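Local coordinates for hypothetical protein (Thermotoga maritima, PDB 2I76) that is of unknown function but binds NADPH and is probably a dehydrogenase, at residues 121-129 / 142-153. Sequence-based numbering, arbitrary orientation.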
loop_
_atom_site.group_PDB
_atom_site.type_symbol
_atom_site.label_atom_id
_atom_site.label_comp_id
_atom_site.label_asym_id
_atom_site.label_seq_id
_atom_site.Cartn_x
_atom_site.Cartn_y
_atom_site.Cartn_z
ATOM N N LYS A 121 15.623 9.713 -6.865
ATOM C CA LYS A 121 15.336 11.105 -7.148
ATOM C C LYS A 121 14.387 11.382 -8.317
ATOM O O LYS A 121 13.536 12.268 -8.235
ATOM C CB LYS A 121 16.660 11.858 -7.359
ATOM C CG LYS A 121 17.829 11.033 -7.951
ATOM C CD LYS A 121 17.548 10.534 -9.364
ATOM C CE LYS A 121 18.836 10.201 -10.129
ATOM N NZ LYS A 121 19.704 9.203 -9.445
ATOM N N ASP A 122 14.528 10.623 -9.397
ATOM C CA ASP A 122 13.702 10.808 -10.591
ATOM C C ASP A 122 12.199 10.607 -10.368
ATOM O O ASP A 122 11.366 11.187 -11.080
ATOM C CB ASP A 122 14.191 9.864 -11.701
ATOM C CG ASP A 122 14.207 8.402 -11.265
ATOM O OD1 ASP A 122 13.167 7.738 -11.218
ATOM O OD2 ASP A 122 15.396 7.899 -10.934
ATOM N N GLN A 123 11.859 9.797 -9.367
ATOM C CA GLN A 123 10.465 9.483 -9.060
ATOM C C GLN A 123 9.970 10.012 -7.711
ATOM O O GLN A 123 9.493 9.252 -6.873
ATOM C CB GLN A 123 10.287 7.973 -9.116
ATOM C CG GLN A 123 11.319 7.245 -8.289
ATOM C CD GLN A 123 11.576 5.852 -8.797
ATOM O OE1 GLN A 123 11.942 5.664 -9.960
ATOM N NE2 GLN A 123 11.396 4.860 -7.929
ATOM N N ILE A 124 10.095 11.321 -7.513
ATOM C CA ILE A 124 9.656 11.972 -6.292
ATOM C C ILE A 124 8.709 13.081 -6.688
ATOM O O ILE A 124 9.136 14.142 -7.132
ATOM C CB ILE A 124 10.830 12.598 -5.519
ATOM C CG1 ILE A 124 11.751 11.505 -4.997
ATOM C CG2 ILE A 124 10.314 13.415 -4.349
ATOM C CD1 ILE A 124 12.949 12.048 -4.241
ATOM N N VAL A 125 7.416 12.831 -6.548
ATOM C CA VAL A 125 6.432 13.845 -6.877
ATOM C C VAL A 125 6.486 14.898 -5.778
ATOM O O VAL A 125 6.390 14.574 -4.586
ATOM C CB VAL A 125 5.016 13.249 -6.936
ATOM C CG1 VAL A 125 3.997 14.350 -7.178
ATOM C CG2 VAL A 125 4.942 12.199 -8.025
ATOM N N PHE A 126 6.651 16.157 -6.176
ATOM C CA PHE A 126 6.721 17.249 -5.211
ATOM C C PHE A 126 5.430 18.012 -4.980
ATOM O O PHE A 126 4.652 18.270 -5.899
ATOM C CB PHE A 126 7.793 18.265 -5.603
ATOM C CG PHE A 126 9.191 17.761 -5.454
ATOM C CD1 PHE A 126 9.893 17.293 -6.559
ATOM C CD2 PHE A 126 9.814 17.764 -4.216
ATOM C CE1 PHE A 126 11.199 16.840 -6.435
ATOM C CE2 PHE A 126 11.115 17.315 -4.076
ATOM C CZ PHE A 126 11.812 16.850 -5.189
ATOM N N GLY A 127 5.217 18.376 -3.725
ATOM C CA GLY A 127 4.055 19.156 -3.373
ATOM C C GLY A 127 4.576 20.557 -3.135
ATOM O O GLY A 127 5.175 20.839 -2.094
ATOM N N LEU A 128 4.378 21.431 -4.112
ATOM C CA LEU A 128 4.842 22.800 -3.983
ATOM C C LEU A 128 3.651 23.660 -3.597
ATOM O O LEU A 128 2.502 23.234 -3.704
ATOM C CB LEU A 128 5.450 23.286 -5.302
ATOM C CG LEU A 128 6.240 22.243 -6.097
ATOM C CD1 LEU A 128 7.005 22.922 -7.210
ATOM C CD2 LEU A 128 7.191 21.507 -5.181
ATOM N N GLU A 129 3.943 24.875 -3.154
ATOM C CA GLU A 129 2.932 25.829 -2.717
ATOM C C GLU A 129 3.750 27.019 -2.215
ATOM O O GLU A 129 4.375 26.958 -1.153
ATOM C CB GLU A 129 2.085 25.189 -1.601
ATOM C CG GLU A 129 1.163 26.106 -0.821
ATOM C CD GLU A 129 1.867 26.792 0.340
ATOM O OE1 GLU A 129 2.123 28.014 0.244
ATOM O OE2 GLU A 129 2.178 26.113 1.343
ATOM N N ALA A 142 11.914 21.731 -8.518
ATOM C CA ALA A 142 11.311 20.408 -8.656
ATOM C C ALA A 142 11.485 19.941 -10.095
ATOM O O ALA A 142 11.769 18.772 -10.358
ATOM C CB ALA A 142 9.829 20.462 -8.288
ATOM N N GLU A 143 11.321 20.877 -11.022
ATOM C CA GLU A 143 11.454 20.579 -12.437
ATOM C C GLU A 143 12.823 19.973 -12.700
ATOM O O GLU A 143 12.988 19.130 -13.583
ATOM C CB GLU A 143 11.285 21.854 -13.259
ATOM C CG GLU A 143 10.293 21.707 -14.383
ATOM C CD GLU A 143 10.464 20.398 -15.128
ATOM O OE1 GLU A 143 11.604 20.086 -15.554
ATOM O OE2 GLU A 143 9.452 19.683 -15.286
ATOM N N GLU A 144 13.806 20.409 -11.925
ATOM C CA GLU A 144 15.157 19.895 -12.069
ATOM C C GLU A 144 15.311 18.521 -11.442
ATOM O O GLU A 144 15.436 17.527 -12.148
ATOM C CB GLU A 144 16.157 20.843 -11.431
ATOM C CG GLU A 144 16.582 21.971 -12.332
ATOM C CD GLU A 144 17.887 22.581 -11.892
ATOM O OE1 GLU A 144 18.887 21.826 -11.783
ATOM O OE2 GLU A 144 17.900 23.810 -11.662
ATOM N N ILE A 145 15.316 18.479 -10.114
ATOM C CA ILE A 145 15.445 17.234 -9.369
ATOM C C ILE A 145 14.677 16.062 -10.005
ATOM O O ILE A 145 15.255 14.980 -10.202
ATOM C CB ILE A 145 14.983 17.426 -7.898
ATOM C CG1 ILE A 145 15.829 18.518 -7.219
ATOM C CG2 ILE A 145 15.090 16.116 -7.145
ATOM C CD1 ILE A 145 15.345 18.892 -5.816
ATOM N N SER A 146 13.392 16.297 -10.320
ATOM C CA SER A 146 12.495 15.315 -10.933
ATOM C C SER A 146 11.243 16.008 -11.414
ATOM O O SER A 146 10.421 16.464 -10.637
ATOM C CB SER A 146 12.134 14.194 -9.966
ATOM O OG SER A 146 11.569 14.683 -8.766
ATOM N N GLY A 147 11.106 16.076 -12.726
ATOM C CA GLY A 147 9.959 16.761 -13.346
ATOM C C GLY A 147 8.525 16.369 -13.026
ATOM O O GLY A 147 7.612 16.495 -13.856
ATOM N N LYS A 148 8.323 15.930 -11.790
ATOM C CA LYS A 148 7.025 15.531 -11.345
ATOM C C LYS A 148 6.671 16.319 -10.079
ATOM O O LYS A 148 7.402 16.268 -9.081
ATOM C CB LYS A 148 7.050 14.046 -11.068
ATOM C CG LYS A 148 7.881 13.291 -12.092
ATOM C CD LYS A 148 7.753 11.798 -11.871
ATOM C CE LYS A 148 8.727 11.007 -12.738
ATOM N NZ LYS A 148 8.719 9.543 -12.414
ATOM N N TYR A 149 5.567 17.063 -10.145
ATOM C CA TYR A 149 5.100 17.857 -9.027
ATOM C C TYR A 149 3.766 18.508 -9.327
ATOM O O TYR A 149 3.235 18.360 -10.425
ATOM C CB TYR A 149 6.130 18.936 -8.684
ATOM C CG TYR A 149 6.388 19.939 -9.791
ATOM C CD1 TYR A 149 5.489 20.983 -10.045
ATOM C CD2 TYR A 149 7.531 19.838 -10.595
ATOM C CE1 TYR A 149 5.721 21.904 -11.074
ATOM C CE2 TYR A 149 7.771 20.754 -11.627
ATOM C CZ TYR A 149 6.861 21.782 -11.859
ATOM O OH TYR A 149 7.090 22.673 -12.883
ATOM N N PHE A 150 3.220 19.217 -8.348
ATOM C CA PHE A 150 1.949 19.917 -8.521
ATOM C C PHE A 150 1.737 20.977 -7.431
ATOM O O PHE A 150 2.014 20.750 -6.248
ATOM C CB PHE A 150 0.771 18.921 -8.583
ATOM C CG PHE A 150 0.565 18.130 -7.334
ATOM C CD1 PHE A 150 -0.316 18.571 -6.347
ATOM C CD2 PHE A 150 1.246 16.933 -7.138
ATOM C CE1 PHE A 150 -0.524 17.822 -5.179
ATOM C CE2 PHE A 150 1.047 16.175 -5.974
ATOM C CZ PHE A 150 0.158 16.625 -4.991
ATOM N N VAL A 151 1.277 22.153 -7.855
ATOM C CA VAL A 151 1.041 23.273 -6.946
ATOM C C VAL A 151 -0.318 23.110 -6.287
ATOM O O VAL A 151 -1.272 22.616 -6.894
ATOM C CB VAL A 151 1.116 24.683 -7.684
ATOM C CG1 VAL A 151 -0.201 25.022 -8.372
ATOM C CG2 VAL A 151 1.459 25.777 -6.691
ATOM N N ILE A 152 -0.380 23.537 -5.033
ATOM C CA ILE A 152 -1.576 23.442 -4.220
ATOM C C ILE A 152 -1.744 24.736 -3.432
ATOM O O ILE A 152 -0.773 25.292 -2.935
ATOM C CB ILE A 152 -1.455 22.212 -3.266
ATOM C CG1 ILE A 152 -2.259 22.434 -1.995
ATOM C CG2 ILE A 152 -0.006 21.958 -2.898
ATOM C CD1 ILE A 152 -2.085 21.319 -0.993
ATOM N N PRO A 153 -2.980 25.241 -3.307
ATOM C CA PRO A 153 -3.106 26.488 -2.544
ATOM C C PRO A 153 -2.656 26.300 -1.100
ATOM O O PRO A 153 -2.704 25.183 -0.571
ATOM C CB PRO A 153 -4.595 26.811 -2.654
ATOM C CG PRO A 153 -5.227 25.439 -2.722
ATOM C CD PRO A 153 -4.305 24.699 -3.669
#
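Ser146 OG donates a hydrogen bond to Ile124 O at 3.0 Å, just beyond the end of helix 135-145. The serine chi1 of 56° sets OG between the backbone N and the carbonyl carbon and turns it to that oxygen. From here the two segments run on as parallel strands, their short axes 18° apart. Phe126 N donates to Lys148 O at 3.0 Å, and Phe126 O accepts a hydrogen bond from Phe150 N. Leu128 continues the ladder: its N donates to Phe150 O at 3.3 Å and its O accepts a hydrogen bond from Ile152 N.

Phe126, Leu128 and Tyr149 face the helix side of the sheet. The Phe126 ring has its CD1 3.6 Å from Ala142 CB, and Ile145 CG2 meets its edge near CZ, at 3.9 Å. Ile124 CG2 lies over one face of this ring, off its centre. Leu128 CD1 sits over a face of the Tyr149 ring in a CH-pi contact, 4.2 Å from the centroid, and also touches Ala142 CB. On the other face of the sheet, where Phe150 lies, Val125 CG1 meets the edge of the Phe150 ring, 3.7 Å from CE2. Phe150 also packs on Leu187 of the second subunit.

The Gly127 backbone hydrogen-bonds to that of His106 in the antiparallel strand 102-107. The contact joins both strands and the helix of a beta-alpha-beta unit, with strand 149-151 outermost in the chain's mixed sheet.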